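Local coordinates for protein vestitone reductase (Medicago sativa, PDB 2P4H) that catalyses the stereospecific, NADPH-dependent reduction of (3R)-vestitone to an isoflavanol, the penultimate step in making the defence compound medicarpin, at residues F58-D61 with D66-A69; G106-C111 with L172-Q177; S142-V147 with G244-C249; D148-V153 with Y160-T165. One frame throughout, in Å; residues are numbered along the deposited sequence.

Interaction 1: residues F58-D61 with D66-A69; sequences FNAD and DSFA
The ring of Phe-68 lies under the methyl of Ala-60, which sits 3.6 Å above the ring plane and is displaced toward the rim near CE1. It is a CH-pi contact, with Ala-60 CB 3.9 Å from the ring centroid. Elsewhere on the ring, Phe-68 CE2 lies 3.3 Å from Asp-61 O, which approaches obliquely. Ser-67 supplies the polar half. With chi1 at 76°, its OG lies between its own backbone N and carbonyl carbon and accepts the N-H of Asp-61 at 2.9 Å, almost straight at 175°. The same OG is hydrogen-bonded to Asn-64 O, so one hydroxyl joins both ends of the turn. Asp-61 OD2 in turn receives Ser-63 N, an Asx turn that starts the bend. The buried Phe-68 side chain also packs on Thr-31, on Ile-107 through CD1, and on Ala-110 through CB. Replacing Phe-68 by an alanine would probably leave the Ala-60 methyl without its aromatic floor and open a gap beside Ile-107. Ala-60 also touches Thr-31 of strand 27-31. This compact turn belongs to the first half of a beta-alpha-beta crossover, from edge strand 55-57 through helix 69-72 toward strand 77-80, in the Rossmann-type nucleotide-binding fold.

Interaction 2: residues G106-C111 with L172-Q177; sequences GILKAC and LEFGEQ
Gln-177 N to Glu-173 O, at 3.0 Å, is the shortest sound polar bond here; it is a plain helix bond in the turn that carries Phe-174, whose ring packs on Leu-108 and Lys-109. No hydrogen bond crosses between the two segments, and the contact is apolar. The first torsion of Phe-174, -173°, puts CG anti to the backbone N and sends the ring out toward helix 95-111. Different ring atoms then meet different partners. Phe-174 CD2 lies 3.5 Å from Leu-108 CD2 and is also close to Leu-108 CG, the two side chains lying alongside and pointing opposite ways. At the far end of the ring, Phe-174 CZ rests 3.6 Å from Lys-109 CG, where the aliphatic part of the lysine runs across the phenylalanine and continues outward as an extended chain. Both approaches to the ring are oblique. Close by, Gly-175 N is 4.3 Å from Leu-108 CD2, and Leu-108 reaches on to Phe-120 and Ile-180. If an alanine stood in place of Phe-174, the space between the helices would probably be left underfilled, with Leu-108 and the lysine chain losing their common partner. The segment axes run nearly parallel, 6° apart, and approach to 10.7 Å. The neighbouring Ile-107 packs on strands 3-7, 77-80 and 119-125. Two parallel helices side by side against a parallel sheet are the layered packing of the Rossmann fold.

Interaction 3: residues S142-V147 with G244-C249; sequences SDWSDV and GGRYNC
The guanidinium of Arg-246 lies flat on the indole of Trp-144, their planes only 4° apart, in a cation-pi stack that ties edge strand 245-248 of the Rossmann-type sheet to the loop before helix 147-153. Arg-246 CZ is 3.5 Å from the centroid of the six-membered ring of Trp-144. Arg-246 NE sits over Trp-144 CZ2 at 3.4 Å and NH1 over CE2 at 3.3 Å, while NH2 spreads toward CZ3, covering much of the ring system. NH1 also donates to the backbone: it reaches Asp-143 O at 2.8 Å, nearly straight at 167°, with the oxygen in the guanidinium plane while the nitrogen stands above the plane of that carbonyl. Stack and hydrogen bond thus use different directions of one group, a face and an edge, and together fix its rotation. A bend at chi3 (79°) turns the arginine tip onto the indole.

Further out, Glu-168 of helix 158-177 forms a salt bridge with Arg-246 NE, and probably offsets the charge of this buried group. Leu-172, from the same helix, packs on both stacked side chains. The loop partner is itself held: the carboxylate of Asp-143 pairs with Lys-136 through OD1, and its OD2 takes Asp-140 N. At the loop's end Asp-146 is the N-cap of the following helix, its OD1 accepting the backbone N of Leu-149.

Interaction 4: residues D148-V153 with Y160-T165; sequences DLLRSV and YAVSKT
With chi1 at -78°, Leu-150 places CG beside its own backbone N and carries its two methyls toward helix 158-177, where Val-162, at 171°, sets CG1 beside its carbonyl carbon and CG2 beside its N. These choices split the valine between two neighbours. Val-162 CG2 meets Leu-150 CB at 3.7 Å, each side chain passing the flank of the other as it heads for the opposite helix. Val-162 CG1 faces the Arg-151 side chain instead, 3.9 Å from NH2 and only slightly farther from NE; the arginine, extended from CG to NE, lies roughly perpendicular to the valine, and its guanidinium is approached obliquely. Leu-150 CD1 packs on Ala-161 CB at 3.7 Å, so the leucine end covers two successive residues of the second helix.

Helices 147-153 and 158-177 form an antiparallel helical hairpin, their segment axes 9.7 Å apart and at 163° between N-to-C directions. Trp-158, near the start of the longer helix, also touches Leu-150 and Arg-151, and Phe-131 packs on Leu-150 from a loop.

Within helix 158-177, Ala-161 O holds two donors of Thr-165, its OG1 at 2.8 Å and its N at 3.0 Å, arriving from opposite faces of the carbonyl plane. A different side of this helix bears Tyr-160 and Lys-164, in the YxxxK spacing of short-chain dehydrogenases; Tyr-160 probably binds NADP(+), by likeness to relatives. Lys-164 CG lies 3.5 Å above the tyrosine ring plane, and Lys-164 NZ is hydrogen-bonded to Ser-83 OG.

How the interactions relate
All four contacts lie in the Rossmann-type domain. Interaction 1 closes first along the chain; interactions 2 and 3 alternate their segments, and interaction 4 is nested inside the loops closed by both. Helix 158-177 is the common element: it carries one side of interactions 2 and 4, and its Leu-172 packs on Trp-144 and Arg-246 of interaction 3. Thr-165 likewise meets Ser-145, joining interactions 3 and 4, whose centres are 14 Å apart. At the other end Phe-68 touches Ile-107 and Ala-110, linking interactions 1 and 2 (centres 15 Å apart). Contacts thus run from near edge strand 55-57, through helix 95-111, to edge strand 245-248.

Interaction 1: residues F58-D61 with D66-A69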
loop_
_atom_site.group_PDB
_atom_site.type_symbol
_atom_site.label_atom_id
_atom_site.label_comp_id
_atom_site.label_asym_id
_atom_site.label_seq_id
_atom_site.Cartn_x
_atom_site.Cartn_y
_atom_site.Cartn_z
ATOM N N PHE A 58 -13.389 -14.416 -7.684
ATOM C CA PHE A 58 -14.258 -13.917 -8.747
ATOM C C PHE A 58 -13.464 -13.386 -9.930
ATOM O O PHE A 58 -12.427 -12.745 -9.756
ATOM C CB PHE A 58 -15.131 -12.779 -8.218
ATOM C CG PHE A 58 -16.117 -13.202 -7.173
ATOM C CD1 PHE A 58 -17.418 -13.540 -7.529
ATOM C CD2 PHE A 58 -15.744 -13.281 -5.835
ATOM C CE1 PHE A 58 -18.334 -13.949 -6.568
ATOM C CE2 PHE A 58 -16.654 -13.691 -4.866
ATOM C CZ PHE A 58 -17.949 -14.025 -5.233
ATOM N N ASN A 59 -13.948 -13.660 -11.137
ATOM C CA ASN A 59 -13.300 -13.141 -12.331
ATOM C C ASN A 59 -13.794 -11.711 -12.476
ATOM O O ASN A 59 -14.932 -11.404 -12.114
ATOM C CB ASN A 59 -13.706 -13.933 -13.576
ATOM C CG ASN A 59 -12.997 -15.262 -13.677
ATOM O OD1 ASN A 59 -11.771 -15.330 -13.601
ATOM N ND2 ASN A 59 -13.764 -16.330 -13.863
ATOM N N ALA A 60 -12.940 -10.837 -12.994
ATOM C CA ALA A 60 -13.309 -9.445 -13.198
ATOM C C ALA A 60 -12.236 -8.747 -14.009
ATOM O O ALA A 60 -11.113 -9.242 -14.127
ATOM C CB ALA A 60 -13.485 -8.733 -11.847
ATOM N N ASP A 61 -12.596 -7.610 -14.591
ATOM C CA ASP A 61 -11.648 -6.805 -15.346
ATOM C C ASP A 61 -11.769 -5.417 -14.743
ATOM O O ASP A 61 -12.864 -4.861 -14.663
ATOM C CB ASP A 61 -11.991 -6.748 -16.835
ATOM C CG ASP A 61 -10.955 -5.967 -17.630
ATOM O OD1 ASP A 61 -9.915 -6.551 -17.997
ATOM O OD2 ASP A 61 -11.173 -4.763 -17.871
ATOM N N ASP A 66 -19.460 -3.765 -14.398
ATOM C CA ASP A 66 -20.355 -4.907 -14.271
ATOM C C ASP A 66 -19.650 -6.211 -13.914
ATOM O O ASP A 66 -20.246 -7.085 -13.288
ATOM C CB ASP A 66 -21.153 -5.109 -15.559
ATOM C CG ASP A 66 -22.157 -6.236 -15.441
ATOM O OD1 ASP A 66 -23.130 -6.090 -14.669
ATOM O OD2 ASP A 66 -21.964 -7.274 -16.105
ATOM N N SER A 67 -18.388 -6.352 -14.308
ATOM C CA SER A 67 -17.649 -7.574 -14.010
ATOM C C SER A 67 -17.377 -7.726 -12.512
ATOM O O SER A 67 -16.925 -8.781 -12.065
ATOM C CB SER A 67 -16.325 -7.609 -14.781
ATOM O OG SER A 67 -15.356 -6.755 -14.197
ATOM N N PHE A 68 -17.652 -6.671 -11.745
ATOM C CA PHE A 68 -17.452 -6.689 -10.294
ATOM C C PHE A 68 -18.753 -6.881 -9.518
ATOM O O PHE A 68 -18.729 -7.043 -8.299
ATOM C CB PHE A 68 -16.815 -5.375 -9.825
ATOM C CG PHE A 68 -15.360 -5.249 -10.161
ATOM C CD1 PHE A 68 -14.401 -5.941 -9.423
ATOM C CD2 PHE A 68 -14.946 -4.443 -11.215
ATOM C CE1 PHE A 68 -13.048 -5.830 -9.735
ATOM C CE2 PHE A 68 -13.596 -4.327 -11.536
ATOM C CZ PHE A 68 -12.646 -5.022 -10.794
ATOM N N ALA A 69 -19.884 -6.855 -10.218
ATOM C CA ALA A 69 -21.186 -6.988 -9.568
ATOM C C ALA A 69 -21.297 -8.157 -8.595
ATOM O O ALA A 69 -21.706 -7.976 -7.449
ATOM C CB ALA A 69 -22.288 -7.080 -10.624
#

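Interaction 2: residues G106-C111 with L172-Q177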
loop_
_atom_site.group_PDB
_atom_site.type_symbol
_atom_site.label_atom_id
_atom_site.label_comp_id
_atom_site.label_asym_id
_atom_site.label_seq_id
_atom_site.Cartn_x
_atom_site.Cartn_y
_atom_site.Cartn_z
ATOM N N GLY A 106 -13.287 1.408 -11.938
ATOM C CA GLY A 106 -14.115 0.256 -12.265
ATOM C C GLY A 106 -14.973 -0.297 -11.141
ATOM O O GLY A 106 -16.210 -0.280 -11.203
ATOM N N ILE A 107 -14.323 -0.791 -10.099
ATOM C CA ILE A 107 -15.056 -1.362 -8.984
ATOM C C ILE A 107 -15.788 -0.294 -8.163
ATOM O O ILE A 107 -16.788 -0.584 -7.506
ATOM C CB ILE A 107 -14.115 -2.221 -8.100
ATOM C CG1 ILE A 107 -14.930 -2.952 -7.031
ATOM C CG2 ILE A 107 -13.005 -1.355 -7.505
ATOM C CD1 ILE A 107 -14.143 -4.005 -6.280
ATOM N N LEU A 108 -15.311 0.948 -8.208
ATOM C CA LEU A 108 -15.986 2.022 -7.483
ATOM C C LEU A 108 -17.328 2.322 -8.170
ATOM O O LEU A 108 -18.340 2.560 -7.507
ATOM C CB LEU A 108 -15.109 3.279 -7.446
ATOM C CG LEU A 108 -15.664 4.503 -6.708
ATOM C CD1 LEU A 108 -15.964 4.167 -5.252
ATOM C CD2 LEU A 108 -14.650 5.634 -6.794
ATOM N N LYS A 109 -17.337 2.307 -9.500
ATOM C CA LYS A 109 -18.573 2.548 -10.242
ATOM C C LYS A 109 -19.574 1.440 -9.924
ATOM O O LYS A 109 -20.774 1.685 -9.803
ATOM C CB LYS A 109 -18.293 2.583 -11.747
ATOM C CG LYS A 109 -17.557 3.829 -12.215
ATOM C CD LYS A 109 -17.164 3.712 -13.678
ATOM C CE LYS A 109 -16.453 4.962 -14.165
ATOM N NZ LYS A 109 -16.005 4.818 -15.581
ATOM N N ALA A 110 -19.071 0.218 -9.779
ATOM C CA ALA A 110 -19.930 -0.922 -9.467
ATOM C C ALA A 110 -20.583 -0.752 -8.097
ATOM O O ALA A 110 -21.674 -1.270 -7.849
ATOM C CB ALA A 110 -19.114 -2.211 -9.494
ATOM N N CYS A 111 -19.906 -0.015 -7.220
ATOM C CA CYS A 111 -20.368 0.229 -5.855
ATOM C C CYS A 111 -21.516 1.231 -5.754
ATOM O O CYS A 111 -22.184 1.310 -4.724
ATOM C CB CYS A 111 -19.187 0.710 -4.997
ATOM S SG CYS A 111 -19.466 0.729 -3.208
ATOM N N LEU A 172 -11.398 10.064 -5.450
ATOM C CA LEU A 172 -11.964 11.028 -4.515
ATOM C C LEU A 172 -13.099 11.822 -5.158
ATOM O O LEU A 172 -14.153 12.022 -4.551
ATOM C CB LEU A 172 -10.868 11.974 -4.019
ATOM C CG LEU A 172 -9.812 11.328 -3.116
ATOM C CD1 LEU A 172 -8.596 12.230 -3.024
ATOM C CD2 LEU A 172 -10.406 11.070 -1.734
ATOM N N GLU A 173 -12.889 12.268 -6.393
ATOM C CA GLU A 173 -13.907 13.044 -7.089
ATOM C C GLU A 173 -15.164 12.231 -7.361
ATOM O O GLU A 173 -16.275 12.695 -7.100
ATOM C CB GLU A 173 -13.355 13.578 -8.406
ATOM C CG GLU A 173 -14.327 14.472 -9.160
ATOM C CD GLU A 173 -14.779 15.665 -8.335
ATOM O OE1 GLU A 173 -13.910 16.425 -7.859
ATOM O OE2 GLU A 173 -16.003 15.845 -8.164
ATOM N N PHE A 174 -14.994 11.022 -7.884
ATOM C CA PHE A 174 -16.138 10.170 -8.182
ATOM C C PHE A 174 -16.909 9.849 -6.909
ATOM O O PHE A 174 -18.136 9.896 -6.888
ATOM C CB PHE A 174 -15.689 8.870 -8.847
ATOM C CG PHE A 174 -16.829 8.021 -9.334
ATOM C CD1 PHE A 174 -17.343 8.193 -10.614
ATOM C CD2 PHE A 174 -17.410 7.071 -8.498
ATOM C CE1 PHE A 174 -18.425 7.430 -11.058
ATOM C CE2 PHE A 174 -18.490 6.303 -8.928
ATOM C CZ PHE A 174 -18.998 6.483 -10.212
ATOM N N GLY A 175 -16.187 9.513 -5.845
ATOM C CA GLY A 175 -16.844 9.201 -4.589
ATOM C C GLY A 175 -17.706 10.351 -4.105
ATOM O O GLY A 175 -18.837 10.147 -3.658
ATOM N N GLU A 176 -17.173 11.565 -4.200
ATOM C CA GLU A 176 -17.890 12.758 -3.767
ATOM C C GLU A 176 -19.131 13.027 -4.614
ATOM O O GLU A 176 -20.183 13.380 -4.084
ATOM C CB GLU A 176 -16.963 13.975 -3.820
ATOM C CG GLU A 176 -17.603 15.269 -3.350
ATOM C CD GLU A 176 -16.618 16.420 -3.321
ATOM O OE1 GLU A 176 -15.584 16.296 -2.631
ATOM O OE2 GLU A 176 -16.876 17.445 -3.985
ATOM N N GLN A 177 -19.005 12.855 -5.927
ATOM C CA GLN A 177 -20.121 13.099 -6.837
ATOM C C GLN A 177 -21.203 12.027 -6.798
ATOM O O GLN A 177 -22.336 12.271 -7.219
ATOM C CB GLN A 177 -19.615 13.227 -8.277
ATOM C CG GLN A 177 -18.714 14.421 -8.528
ATOM C CD GLN A 177 -18.388 14.593 -9.999
ATOM O OE1 GLN A 177 -19.282 14.773 -10.827
ATOM N NE2 GLN A 177 -17.105 14.536 -10.333
#

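Interaction 3: residues S142-V147 with G244-C249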
loop_
_atom_site.group_PDB
_atom_site.type_symbol
_atom_site.label_atom_id
_atom_site.label_comp_id
_atom_site.label_asym_id
_atom_site.label_seq_id
_atom_site.Cartn_x
_atom_site.Cartn_y
_atom_site.Cartn_z
ATOM N N SER A 142 -3.038 17.568 2.333
ATOM C CA SER A 142 -3.369 18.665 1.424
ATOM C C SER A 142 -2.373 18.730 0.269
ATOM O O SER A 142 -2.586 19.451 -0.707
ATOM C CB SER A 142 -3.362 20.009 2.164
ATOM O OG SER A 142 -2.045 20.396 2.518
ATOM N N ASP A 143 -1.289 17.968 0.375
ATOM C CA ASP A 143 -0.257 17.968 -0.655
ATOM C C ASP A 143 -0.506 16.964 -1.769
ATOM O O ASP A 143 -0.974 15.850 -1.530
ATOM C CB ASP A 143 1.108 17.705 -0.018
ATOM C CG ASP A 143 1.546 18.834 0.886
ATOM O OD1 ASP A 143 1.743 19.958 0.371
ATOM O OD2 ASP A 143 1.687 18.611 2.106
ATOM N N TRP A 144 -0.180 17.373 -2.992
ATOM C CA TRP A 144 -0.350 16.545 -4.180
ATOM C C TRP A 144 0.824 16.681 -5.131
ATOM O O TRP A 144 1.409 17.759 -5.250
ATOM C CB TRP A 144 -1.595 16.957 -4.971
ATOM C CG TRP A 144 -2.895 16.509 -4.414
ATOM C CD1 TRP A 144 -3.764 17.245 -3.663
ATOM C CD2 TRP A 144 -3.504 15.229 -4.599
ATOM N NE1 TRP A 144 -4.883 16.503 -3.374
ATOM C CE2 TRP A 144 -4.750 15.261 -3.936
ATOM C CE3 TRP A 144 -3.120 14.058 -5.265
ATOM C CZ2 TRP A 144 -5.618 14.165 -3.920
ATOM C CZ3 TRP A 144 -3.985 12.966 -5.250
ATOM C CH2 TRP A 144 -5.220 13.032 -4.580
ATOM N N SER A 145 1.160 15.593 -5.816
ATOM C CA SER A 145 2.225 15.633 -6.806
ATOM C C SER A 145 1.701 16.457 -7.983
ATOM O O SER A 145 0.490 16.525 -8.216
ATOM C CB SER A 145 2.581 14.221 -7.276
ATOM O OG SER A 145 3.319 13.531 -6.284
ATOM N N ASP A 146 2.621 17.079 -8.713
ATOM C CA ASP A 146 2.290 17.913 -9.868
ATOM C C ASP A 146 2.451 17.075 -11.136
ATOM O O ASP A 146 3.571 16.795 -11.562
ATOM C CB ASP A 146 3.244 19.112 -9.910
ATOM C CG ASP A 146 2.850 20.145 -10.946
ATOM O OD1 ASP A 146 2.460 19.758 -12.065
ATOM O OD2 ASP A 146 2.952 21.352 -10.639
ATOM N N VAL A 147 1.334 16.672 -11.735
ATOM C CA VAL A 147 1.368 15.849 -12.941
ATOM C C VAL A 147 2.058 16.527 -14.127
ATOM O O VAL A 147 2.792 15.879 -14.875
ATOM C CB VAL A 147 -0.061 15.419 -13.353
ATOM C CG1 VAL A 147 -0.028 14.680 -14.684
ATOM C CG2 VAL A 147 -0.657 14.524 -12.274
ATOM N N GLY A 244 -14.569 10.534 5.789
ATOM C CA GLY A 244 -13.977 9.941 4.608
ATOM C C GLY A 244 -12.947 10.937 4.103
ATOM O O GLY A 244 -12.858 12.052 4.620
ATOM N N GLY A 245 -12.167 10.541 3.105
ATOM C CA GLY A 245 -11.149 11.425 2.568
ATOM C C GLY A 245 -9.781 10.770 2.569
ATOM O O GLY A 245 -9.675 9.543 2.675
ATOM N N ARG A 246 -8.734 11.585 2.461
ATOM C CA ARG A 246 -7.361 11.082 2.424
ATOM C C ARG A 246 -6.734 10.932 3.805
ATOM O O ARG A 246 -6.938 11.764 4.686
ATOM C CB ARG A 246 -6.456 12.030 1.635
ATOM C CG ARG A 246 -6.995 12.547 0.324
ATOM C CD ARG A 246 -5.949 13.449 -0.306
ATOM N NE ARG A 246 -4.888 12.694 -0.967
ATOM C CZ ARG A 246 -3.699 13.192 -1.293
ATOM N NH1 ARG A 246 -3.392 14.452 -1.002
ATOM N NH2 ARG A 246 -2.830 12.446 -1.958
ATOM N N TYR A 247 -5.943 9.877 3.972
ATOM C CA TYR A 247 -5.234 9.640 5.224
ATOM C C TYR A 247 -3.839 9.098 4.957
ATOM O O TYR A 247 -3.688 8.045 4.328
ATOM C CB TYR A 247 -5.965 8.617 6.102
ATOM C CG TYR A 247 -7.221 9.125 6.766
ATOM C CD1 TYR A 247 -7.178 9.706 8.033
ATOM C CD2 TYR A 247 -8.449 9.033 6.120
ATOM C CE1 TYR A 247 -8.334 10.186 8.640
ATOM C CE2 TYR A 247 -9.615 9.512 6.716
ATOM C CZ TYR A 247 -9.546 10.086 7.975
ATOM O OH TYR A 247 -10.690 10.578 8.560
ATOM N N ASN A 248 -2.823 9.823 5.410
ATOM C CA ASN A 248 -1.453 9.334 5.296
ATOM C C ASN A 248 -1.391 8.166 6.282
ATOM O O ASN A 248 -2.003 8.223 7.352
ATOM C CB ASN A 248 -0.435 10.380 5.768
ATOM C CG ASN A 248 -0.055 11.378 4.695
ATOM O OD1 ASN A 248 -0.153 11.099 3.501
ATOM N ND2 ASN A 248 0.414 12.547 5.122
ATOM N N CYS A 249 -0.665 7.114 5.929
ATOM C CA CYS A 249 -0.501 5.959 6.819
ATOM C C CYS A 249 0.995 5.666 6.729
ATOM O O CYS A 249 1.430 4.666 6.149
ATOM C CB CYS A 249 -1.332 4.785 6.311
ATOM S SG CYS A 249 -1.381 3.393 7.446
#

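Interaction 4: residues D148-V153 with Y160-T165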
loop_
_atom_site.group_PDB
_atom_site.type_symbol
_atom_site.label_atom_id
_atom_site.label_comp_id
_atom_site.label_asym_id
_atom_site.label_seq_id
_atom_site.Cartn_x
_atom_site.Cartn_y
_atom_site.Cartn_z
ATOM N N ASP A 148 1.826 17.823 -14.303
ATOM C CA ASP A 148 2.456 18.536 -15.409
ATOM C C ASP A 148 3.969 18.551 -15.235
ATOM O O ASP A 148 4.716 18.371 -16.198
ATOM C CB ASP A 148 1.924 19.966 -15.500
ATOM C CG ASP A 148 0.431 20.014 -15.753
ATOM O OD1 ASP A 148 -0.053 19.238 -16.604
ATOM O OD2 ASP A 148 -0.260 20.831 -15.107
ATOM N N LEU A 149 4.418 18.749 -13.999
ATOM C CA LEU A 149 5.846 18.775 -13.708
ATOM C C LEU A 149 6.448 17.391 -13.924
ATOM O O LEU A 149 7.553 17.252 -14.448
ATOM C CB LEU A 149 6.083 19.218 -12.264
ATOM C CG LEU A 149 7.539 19.482 -11.878
ATOM C CD1 LEU A 149 8.082 20.641 -12.706
ATOM C CD2 LEU A 149 7.625 19.803 -10.394
ATOM N N LEU A 150 5.717 16.361 -13.513
ATOM C CA LEU A 150 6.191 14.995 -13.675
ATOM C C LEU A 150 6.396 14.652 -15.144
ATOM O O LEU A 150 7.404 14.052 -15.512
ATOM C CB LEU A 150 5.194 14.011 -13.050
ATOM C CG LEU A 150 5.212 13.875 -11.527
ATOM C CD1 LEU A 150 3.953 13.163 -11.059
ATOM C CD2 LEU A 150 6.459 13.107 -11.104
ATOM N N ARG A 151 5.439 15.045 -15.979
ATOM C CA ARG A 151 5.503 14.760 -17.410
ATOM C C ARG A 151 6.574 15.529 -18.174
ATOM O O ARG A 151 7.068 15.052 -19.195
ATOM C CB ARG A 151 4.138 15.021 -18.050
ATOM C CG ARG A 151 3.096 13.978 -17.692
ATOM C CD ARG A 151 1.708 14.391 -18.155
ATOM N NE ARG A 151 0.749 13.301 -18.000
ATOM C CZ ARG A 151 -0.569 13.457 -17.993
ATOM N NH1 ARG A 151 -1.099 14.665 -18.128
ATOM N NH2 ARG A 151 -1.358 12.401 -17.855
ATOM N N SER A 152 6.932 16.711 -17.684
ATOM C CA SER A 152 7.944 17.521 -18.355
ATOM C C SER A 152 9.356 17.262 -17.842
ATOM O O SER A 152 10.282 17.074 -18.631
ATOM C CB SER A 152 7.609 19.007 -18.213
ATOM O OG SER A 152 7.536 19.394 -16.851
ATOM N N VAL A 153 9.517 17.249 -16.522
ATOM C CA VAL A 153 10.823 17.024 -15.906
ATOM C C VAL A 153 11.222 15.547 -15.916
ATOM O O VAL A 153 12.404 15.210 -16.008
ATOM C CB VAL A 153 10.836 17.572 -14.464
ATOM C CG1 VAL A 153 12.161 17.253 -13.788
ATOM C CG2 VAL A 153 10.610 19.082 -14.490
ATOM N N TYR A 160 4.845 6.009 -12.867
ATOM C CA TYR A 160 4.087 5.448 -11.756
ATOM C C TYR A 160 3.457 6.563 -10.925
ATOM O O TYR A 160 2.306 6.464 -10.509
ATOM C CB TYR A 160 5.008 4.583 -10.887
ATOM C CG TYR A 160 4.363 4.026 -9.635
ATOM C CD1 TYR A 160 4.507 4.668 -8.408
ATOM C CD2 TYR A 160 3.616 2.849 -9.677
ATOM C CE1 TYR A 160 3.927 4.152 -7.249
ATOM C CE2 TYR A 160 3.029 2.326 -8.525
ATOM C CZ TYR A 160 3.191 2.981 -7.316
ATOM O OH TYR A 160 2.621 2.466 -6.173
ATOM N N ALA A 161 4.210 7.637 -10.698
ATOM C CA ALA A 161 3.703 8.755 -9.915
ATOM C C ALA A 161 2.496 9.405 -10.590
ATOM O O ALA A 161 1.515 9.742 -9.930
ATOM C CB ALA A 161 4.807 9.783 -9.694
ATOM N N VAL A 162 2.568 9.588 -11.905
ATOM C CA VAL A 162 1.451 10.186 -12.627
ATOM C C VAL A 162 0.221 9.300 -12.471
ATOM O O VAL A 162 -0.873 9.784 -12.173
ATOM C CB VAL A 162 1.764 10.349 -14.133
ATOM C CG1 VAL A 162 0.503 10.761 -14.887
ATOM C CG2 VAL A 162 2.850 11.398 -14.329
ATOM N N SER A 163 0.415 7.997 -12.661
ATOM C CA SER A 163 -0.669 7.028 -12.547
ATOM C C SER A 163 -1.360 7.105 -11.188
ATOM O O SER A 163 -2.585 7.220 -11.109
ATOM C CB SER A 163 -0.128 5.611 -12.770
ATOM O OG SER A 163 -1.172 4.650 -12.728
ATOM N N LYS A 164 -0.570 7.051 -10.124
ATOM C CA LYS A 164 -1.106 7.099 -8.770
ATOM C C LYS A 164 -1.827 8.408 -8.464
ATOM O O LYS A 164 -2.882 8.415 -7.831
ATOM C CB LYS A 164 0.019 6.897 -7.749
ATOM C CG LYS A 164 0.851 5.628 -7.920
ATOM C CD LYS A 164 0.075 4.362 -7.601
ATOM C CE LYS A 164 -0.782 3.913 -8.768
ATOM N NZ LYS A 164 -1.389 2.574 -8.522
ATOM N N THR A 165 -1.254 9.523 -8.908
ATOM C CA THR A 165 -1.853 10.825 -8.653
ATOM C C THR A 165 -3.206 10.961 -9.350
ATOM O O THR A 165 -4.199 11.345 -8.727
ATOM C CB THR A 165 -0.913 11.958 -9.119
ATOM O OG1 THR A 165 0.355 11.821 -8.463
ATOM C CG2 THR A 165 -1.505 13.319 -8.776
#